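PDB 2OQG: possible transcriptional regulator, ArsR family protein from Rhodococcus sp., which probably binds DNA as a winged helix-turn-helix transcription factor of the ArsR family. Local coordinates for residues A12-A17 against Q59-V64; E21-I26 against A52-A57. One frame throughout, in Å; residues are numbered along the deposited sequence. Where two conformers were deposited one is given.

Contact 1. Residues A12-A17 against Q59-V64; sequences ASVFAA and QACGLV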
ATOM      1  N   ALA A  12      19.054  21.079  -0.774  1.00 14.53           N
ATOM      2  CA  ALA A  12      20.356  20.486  -0.994  1.00 15.32           C
ATOM      3  C   ALA A  12      20.320  18.950  -1.096  1.00 13.08           C
ATOM      4  O   ALA A  12      20.943  18.372  -2.003  1.00 14.01           O
ATOM      5  CB  ALA A  12      21.331  20.902   0.080  1.00 16.81           C
ATOM      6  N   SER A  13      19.543  18.316  -0.227  1.00 13.38           N
ATOM      7  CA  SER A  13      19.497  16.834  -0.226  1.00 14.10           C
ATOM      8  C   SER A  13      18.791  16.328  -1.482  1.00 12.43           C
ATOM      9  O   SER A  13      19.195  15.314  -2.052  1.00 12.36           O
ATOM     10  CB  SER A  13      18.865  16.233   1.036  1.00 16.69           C
ATOM     11  OG  SER A  13      17.513  16.597   1.222  1.00 21.39           O
ATOM     12  N   VAL A  14      17.781  17.072  -1.941  1.00 11.06           N
ATOM     13  CA  VAL A  14      17.139  16.698  -3.216  1.00 10.84           C
ATOM     14  C   VAL A  14      18.108  16.892  -4.366  1.00 10.34           C
ATOM     15  O   VAL A  14      18.189  16.013  -5.247  1.00 11.73           O
ATOM     16  CB  VAL A  14      15.817  17.474  -3.431  1.00 12.39           C
ATOM     17  CG1 VAL A  14      15.291  17.349  -4.880  1.00 11.45           C
ATOM     18  CG2 VAL A  14      14.761  16.957  -2.441  1.00 12.25           C
ATOM     19  N   PHE A  15      18.791  18.048  -4.419  1.00  9.23           N
ATOM     20  CA  PHE A  15      19.741  18.238  -5.507  1.00  9.43           C
ATOM     21  C   PHE A  15      20.751  17.089  -5.506  1.00 10.31           C
ATOM     22  O   PHE A  15      21.070  16.524  -6.559  1.00 11.03           O
ATOM     23  CB  PHE A  15      20.519  19.535  -5.400  1.00 10.15           C
ATOM     24  CG  PHE A  15      19.683  20.794  -5.411  1.00 10.01           C
ATOM     25  CD1 PHE A  15      18.403  20.825  -5.991  1.00 10.50           C
ATOM     26  CD2 PHE A  15      20.220  22.020  -4.922  1.00 12.40           C
ATOM     27  CE1 PHE A  15      17.692  22.043  -6.109  1.00 11.57           C
ATOM     28  CE2 PHE A  15      19.483  23.221  -4.958  1.00 11.44           C
ATOM     29  CZ  PHE A  15      18.199  23.208  -5.588  1.00 10.67           C
ATOM     30  N   ALA A  16      21.279  16.754  -4.335  1.00 11.04           N
ATOM     31  CA  ALA A  16      22.280  15.671  -4.264  1.00 12.35           C
ATOM     32  C   ALA A  16      21.654  14.351  -4.783  1.00 12.02           C
ATOM     33  O   ALA A  16      22.286  13.579  -5.535  1.00 13.14           O
ATOM     34  CB  ALA A  16      22.737  15.488  -2.862  1.00 14.27           C
ATOM     35  N   ALA A  17      20.412  14.084  -4.373  1.00 12.14           N
ATOM     36  CA  ALA A  17      19.768  12.829  -4.742  1.00 11.78           C
ATOM     37  C   ALA A  17      19.638  12.759  -6.270  1.00 11.56           C
ATOM     38  O   ALA A  17      19.897  11.717  -6.867  1.00 13.67           O
ATOM     39  CB  ALA A  17      18.437  12.681  -4.053  1.00 12.16           C
ATOM     40  N   GLN A  59      14.420   8.108   0.245  1.00  9.99           N
ATOM     41  CA  GLN A  59      13.345   8.259   1.235  1.00  9.76           C
ATOM     42  C   GLN A  59      13.623   9.423   2.167  1.00 10.78           C
ATOM     43  O   GLN A  59      12.688  10.156   2.564  1.00 13.05           O
ATOM     44  CB  GLN A  59      13.187   6.969   2.055  1.00 11.37           C
ATOM     45  CG  GLN A  59      12.827   5.780   1.238  1.00 10.04           C
ATOM     46  CD  GLN A  59      12.761   4.510   2.078  1.00 14.30           C
ATOM     47  OE1 GLN A  59      11.760   4.205   2.708  1.00 15.01           O
ATOM     48  NE2 GLN A  59      13.862   3.812   2.125  1.00 15.84           N
ATOM     49  N   ALA A  60      14.904   9.618   2.510  1.00 11.27           N
ATOM     50  CA  ALA A  60      15.238  10.650   3.494  1.00 12.65           C
ATOM     51  C   ALA A  60      14.929  12.037   2.982  1.00 13.17           C
ATOM     52  O   ALA A  60      14.730  12.942   3.769  1.00 16.43           O
ATOM     53  CB  ALA A  60      16.755  10.565   3.918  1.00 12.95           C
ATOM     54  N   CYS A  61      14.984  12.236   1.670  1.00 12.00           N
ATOM     55  CA  CYS A  61      14.736  13.579   1.144  1.00 13.35           C
ATOM     56  C   CYS A  61      13.332  13.646   0.545  1.00 12.87           C
ATOM     57  O   CYS A  61      12.961  14.676  -0.033  1.00 15.14           O
ATOM     58  CB  CYS A  61      15.830  13.946   0.133  1.00 14.86           C
ATOM     59  SG  CYS A  61      15.679  13.048  -1.358  1.00 17.52           S
ATOM     60  N   GLY A  62      12.536  12.592   0.730  1.00 10.90           N
ATOM     61  CA  GLY A  62      11.120  12.632   0.368  1.00 11.47           C
ATOM     62  C   GLY A  62      10.774  12.261  -1.061  1.00 10.86           C
ATOM     63  O   GLY A  62       9.613  12.400  -1.489  1.00 12.95           O
ATOM     64  N   LEU A  63      11.744  11.753  -1.806  1.00 10.06           N
ATOM     65  CA  LEU A  63      11.485  11.399  -3.219  1.00  7.57           C
ATOM     66  C   LEU A  63      10.871  10.023  -3.410  1.00  8.68           C
ATOM     67  O   LEU A  63      10.301   9.688  -4.488  1.00 11.38           O
ATOM     68  CB  LEU A  63      12.800  11.463  -4.017  1.00  7.64           C
ATOM     69  CG  LEU A  63      13.264  12.902  -4.281  1.00  9.58           C
ATOM     70  CD1 LEU A  63      14.671  12.915  -4.819  1.00 14.70           C
ATOM     71  CD2 LEU A  63      12.334  13.534  -5.328  1.00 12.36           C
ATOM     72  N   VAL A  64      11.016   9.202  -2.373  1.00  8.81           N
ATOM     73  CA  VAL A  64      10.501   7.803  -2.350  1.00  9.45           C
ATOM     74  C   VAL A  64       9.847   7.527  -1.029  1.00  9.07           C
ATOM     75  O   VAL A  64      10.306   8.039   0.043  1.00  9.71           O
ATOM     76  CB  VAL A  64      11.677   6.771  -2.617  1.00  8.63           C
ATOM     77  CG1 VAL A  64      11.304   5.379  -2.270  1.00  9.61           C
ATOM     78  CG2 VAL A  64      12.167   6.932  -4.050  1.00  9.35           C
TER
HETATM   79  O   HOH W   1      16.931  15.235   3.681  1.00 32.30           O
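Cys61 presses its side chain against one face of helix 5-17, meeting Ser13, Val14 and Ala17, while Leu63, at the end of the turn, adds a second apolar touch. The apolar contacts make up most of the interface. The thiol sulfur is set between its own backbone N and carbonyl carbon (chi1 72°), which carries SG over to the methyl of Ala17, with Cys61 SG and Ala17 CB 3.9 Å apart. One branch of Val14 lies alongside the same cysteine, its CG2 4.1 Å from Cys61 CB. The CD1 branch of Leu63 reaches Ala17 as well, at 3.9 Å from its CB, and Val14 CG1 stands farther off from that branch. Ala17 is thus touched by both Cys61 and Leu63. The backbones come nearest at Val14 and Cys61, whose CA atoms are 5.9 Å apart. Ser13 OG rests in van der Waals contact 3.3 Å from Cys61 CB.

The one polar link runs through a water at the exposed Ser13. The water lies 2.9 Å from Ser13 OG, hydrogen-bonded to it, and donates to Ala60 O, bridging helix 5-17 to the last turn of helix 48-60. No direct hydrogen bond joins the segments.

Helix 80-107 also packs on this contact, with Leu82 and Glu81 on Leu63 and Thr85 on Val14. Gly62, at positive phi (87°), is the C-prime residue of a Schellman motif, with Leu63 N bonded to Leu58 O and Gly62 N to Gln59 O. This turn ends helix 48-60 and leads into strand 64-69, the first strand of the wing in a winged helix-turn-helix fold.

Contact 2. Residues E21-I26 against A52-A57; sequences ETRWEI and AKHLNA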
ATOM      1  N   GLU A  21      22.760   9.573 -12.053  0.50 16.41           N
ATOM      2  CA  GLU A  21      21.993   8.899 -13.098  0.50 17.13           C
ATOM      3  C   GLU A  21      21.358   7.603 -12.595  0.50 16.47           C
ATOM      4  O   GLU A  21      20.214   7.303 -12.902  0.50 16.02           O
ATOM      5  CB  GLU A  21      22.879   8.593 -14.291  0.50 18.66           C
ATOM      6  CG  GLU A  21      22.078   8.278 -15.524  0.50 20.34           C
ATOM      7  CD  GLU A  21      22.920   8.208 -16.764  0.50 24.73           C
ATOM      8  OE1 GLU A  21      24.171   8.236 -16.646  0.50 25.29           O
ATOM      9  OE2 GLU A  21      22.321   8.122 -17.856  0.50 27.54           O
ATOM     10  N   THR A  22      22.092   6.859 -11.776  1.00 16.62           N
ATOM     11  CA  THR A  22      21.539   5.620 -11.200  1.00 16.35           C
ATOM     12  C   THR A  22      20.272   5.894 -10.353  1.00 15.39           C
ATOM     13  O   THR A  22      19.324   5.156 -10.401  1.00 14.36           O
ATOM     14  CB  THR A  22      22.572   4.924 -10.338  1.00 17.76           C
ATOM     15  OG1 THR A  22      23.744   4.662 -11.132  1.00 20.75           O
ATOM     16  CG2 THR A  22      22.018   3.597  -9.699  1.00 18.44           C
ATOM     17  N   ARG A  23      20.276   6.967  -9.556  1.00 14.27           N
ATOM     18  CA  ARG A  23      19.074   7.312  -8.782  1.00 12.07           C
ATOM     19  C   ARG A  23      17.921   7.673  -9.719  1.00 11.43           C
ATOM     20  O   ARG A  23      16.802   7.352  -9.402  1.00 11.74           O
ATOM     21  CB  ARG A  23      19.372   8.376  -7.719  1.00 13.08           C
ATOM     22  CG  ARG A  23      20.156   7.705  -6.572  1.00 13.48           C
ATOM     23  CD  ARG A  23      20.232   8.565  -5.352  1.00 14.83           C
ATOM     24  NE  ARG A  23      21.129   9.682  -5.483  1.00 17.19           N
ATOM     25  CZ  ARG A  23      22.418   9.663  -5.129  1.00 19.47           C
ATOM     26  NH1 ARG A  23      22.964   8.541  -4.648  1.00 19.45           N
ATOM     27  NH2 ARG A  23      23.160  10.766  -5.245  1.00 19.05           N
ATOM     28  N   TRP A  24      18.191   8.336 -10.863  1.00 11.55           N
ATOM     29  CA  TRP A  24      17.114   8.601 -11.839  1.00 12.79           C
ATOM     30  C   TRP A  24      16.550   7.309 -12.411  1.00 13.61           C
ATOM     31  O   TRP A  24      15.344   7.206 -12.652  1.00 14.75           O
ATOM     32  CB  TRP A  24      17.593   9.510 -12.973  1.00 13.07           C
ATOM     33  CG  TRP A  24      17.537  10.995 -12.575  1.00 12.77           C
ATOM     34  CD1 TRP A  24      18.601  11.827 -12.283  1.00 13.09           C
ATOM     35  CD2 TRP A  24      16.351  11.788 -12.412  1.00 12.05           C
ATOM     36  NE1 TRP A  24      18.145  13.075 -11.942  1.00 12.63           N
ATOM     37  CE2 TRP A  24      16.769  13.101 -12.048  1.00 14.22           C
ATOM     38  CE3 TRP A  24      14.987  11.514 -12.518  1.00 14.20           C
ATOM     39  CZ2 TRP A  24      15.856  14.131 -11.766  1.00 14.49           C
ATOM     40  CZ3 TRP A  24      14.077  12.537 -12.289  1.00 13.78           C
ATOM     41  CH2 TRP A  24      14.516  13.843 -11.924  1.00 14.69           C
ATOM     42  N   GLU A  25      17.435   6.344 -12.642  0.50 14.88           N
ATOM     43  CA  GLU A  25      17.049   5.004 -13.146  0.50 15.39           C
ATOM     44  C   GLU A  25      16.103   4.334 -12.138  0.50 15.34           C
ATOM     45  O   GLU A  25      15.102   3.713 -12.522  0.50 16.19           O
ATOM     46  CB  GLU A  25      18.273   4.089 -13.374  0.50 16.69           C
ATOM     47  CG  GLU A  25      19.507   4.742 -14.020  0.50 20.34           C
ATOM     48  CD  GLU A  25      19.340   5.020 -15.503  0.50 24.71           C
ATOM     49  OE1 GLU A  25      18.485   4.370 -16.146  0.50 28.15           O
ATOM     50  OE2 GLU A  25      20.076   5.884 -16.040  0.50 26.70           O
ATOM     51  N   ILE A  26      16.432   4.452 -10.848  1.00 14.70           N
ATOM     52  CA  ILE A  26      15.590   3.887  -9.781  1.00 14.08           C
ATOM     53  C   ILE A  26      14.266   4.627  -9.707  1.00 13.61           C
ATOM     54  O   ILE A  26      13.196   4.004  -9.633  1.00 13.92           O
ATOM     55  CB  ILE A  26      16.350   3.899  -8.413  1.00 14.15           C
ATOM     56  CG1 ILE A  26      17.566   2.950  -8.439  1.00 14.68           C
ATOM     57  CG2 ILE A  26      15.390   3.694  -7.203  1.00 14.89           C
ATOM     58  CD1 ILE A  26      18.464   3.100  -7.235  1.00 17.53           C
ATOM     59  N   ALA A  52      19.973  -0.421  -1.599  1.00 15.66           N
ATOM     60  CA  ALA A  52      19.494  -0.048  -0.233  1.00 16.02           C
ATOM     61  C   ALA A  52      19.919   1.361   0.141  1.00 15.62           C
ATOM     62  O   ALA A  52      19.096   2.141   0.671  1.00 16.01           O
ATOM     63  CB  ALA A  52      19.992  -1.046   0.797  1.00 17.75           C
ATOM     64  N   LYS A  53      21.186   1.695  -0.133  1.00 17.23           N
ATOM     65  CA  LYS A  53      21.733   3.000   0.206  1.00 17.30           C
ATOM     66  C   LYS A  53      21.040   4.096  -0.603  1.00 16.10           C
ATOM     67  O   LYS A  53      20.677   5.143  -0.048  1.00 15.60           O
ATOM     68  CB  LYS A  53      23.248   3.059  -0.071  1.00 20.01           C
ATOM     69  CG  LYS A  53      24.063   2.334   0.990  1.00 25.03           C
ATOM     70  CD  LYS A  53      25.548   2.497   0.728  1.00 31.99           C
ATOM     71  CE  LYS A  53      26.114   1.226   0.163  1.00 37.54           C
ATOM     72  NZ  LYS A  53      26.126   0.200   1.252  1.00 40.44           N
ATOM     73  N   HIS A  54      20.882   3.864  -1.911  1.00 14.26           N
ATOM     74  CA  HIS A  54      20.169   4.823  -2.782  1.00 13.70           C
ATOM     75  C   HIS A  54      18.733   4.995  -2.263  1.00 12.39           C
ATOM     76  O   HIS A  54      18.248   6.140  -2.226  1.00 11.96           O
ATOM     77  CB  HIS A  54      20.131   4.316  -4.201  1.00 14.71           C
ATOM     78  CG  HIS A  54      21.425   4.442  -4.947  1.00 14.92           C
ATOM     79  ND1 HIS A  54      22.174   5.599  -4.976  1.00 16.89           N
ATOM     80  CD2 HIS A  54      22.105   3.537  -5.703  1.00 18.55           C
ATOM     81  CE1 HIS A  54      23.255   5.410  -5.717  1.00 20.01           C
ATOM     82  NE2 HIS A  54      23.233   4.166  -6.172  1.00 20.30           N
ATOM     83  N   LEU A  55      18.052   3.890  -1.942  1.00 11.43           N
ATOM     84  CA  LEU A  55      16.661   3.982  -1.462  1.00 11.37           C
ATOM     85  C   LEU A  55      16.569   4.789  -0.175  1.00 12.33           C
ATOM     86  O   LEU A  55      15.666   5.608  -0.002  1.00 11.59           O
ATOM     87  CB  LEU A  55      16.021   2.645  -1.277  1.00 13.71           C
ATOM     88  CG  LEU A  55      15.729   1.915  -2.571  1.00 10.61           C
ATOM     89  CD1 LEU A  55      15.397   0.461  -2.211  1.00 14.34           C
ATOM     90  CD2 LEU A  55      14.582   2.615  -3.419  1.00 10.18           C
ATOM     91  N   ASN A  56      17.524   4.572   0.724  1.00 12.07           N
ATOM     92  CA  ASN A  56      17.504   5.301   2.016  1.00 12.34           C
ATOM     93  C   ASN A  56      17.664   6.790   1.739  1.00 11.30           C
ATOM     94  O   ASN A  56      16.966   7.630   2.367  1.00 13.68           O
ATOM     95  CB  ASN A  56      18.615   4.778   2.962  1.00 13.56           C
ATOM     96  CG  ASN A  56      18.327   3.375   3.439  1.00 17.07           C
ATOM     97  OD1 ASN A  56      17.197   2.905   3.307  1.00 20.34           O
ATOM     98  ND2 ASN A  56      19.349   2.676   3.987  1.00 21.16           N
ATOM     99  N   ALA A  57      18.570   7.123   0.818  1.00 12.17           N
ATOM    100  CA  ALA A  57      18.830   8.548   0.497  1.00 12.79           C
ATOM    101  C   ALA A  57      17.581   9.142  -0.125  1.00 12.00           C
ATOM    102  O   ALA A  57      17.152  10.276   0.253  1.00 12.65           O
ATOM    103  CB  ALA A  57      20.002   8.690  -0.435  1.00 13.28           C
TER
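Helices 21-32 and 48-60 pass nearly at right angles, their segment axes crossing at -79° and 10.7 Å apart, with Arg23 and His54 the nearest pair by CA. His54 gives the largest buried share of the contact, its side chain meeting Thr22, Arg23 and Ile26. Arg23 NH1 donates to His54 ND1 (3.1 Å, 148° at the hydrogen) from the edge of the ring and almost in its plane, though the acceptor sits somewhat off the guanidinium plane. The arginine chain is bent at chi3 (-73°), and its NE and NH2 bond to Ala17 O and Ala16 O at the end of helix 5-17. Helices 37-43 and 48-60 form the helix-turn-helix of this family, the latter probably its recognition helix, and helix 21-32 packs across helix 48-60. Thr22 CG2 approaches the other end of the imidazole, 3.8 Å from His54 NE2, and Ile26 CD1 meets His54 CB at 3.7 Å. With His54 replaced by an alanine, Arg23 NH1 would probably lose this acceptor, and Thr22 CG2 and Ile26 CD1 the ring atoms they rest on. Ile26 CG2 touches Leu55 CD2 at 4.0 Å; Leu40 and Leu44 also cover Ile26.

From the N terminus, the chain runs through helix 5-17, whose last turns supply the first half of contact 1, and almost at once enters helix 21-32, which starts contact 2. Helix 37-43 follows, and helix 48-60 then returns to close the inner loop at 52-57. A few residues later the turn at 59-64 closes the wider loop on 12-17, so contact 2 lies wholly within the span of contact 1. Helix 48-60 is common to both: its middle packs on helix 21-32, its end on helix 5-17. Arg23, which meets His54 in contact 2, also holds the end of segment 12-17, so the two contacts touch and three helices are tied together.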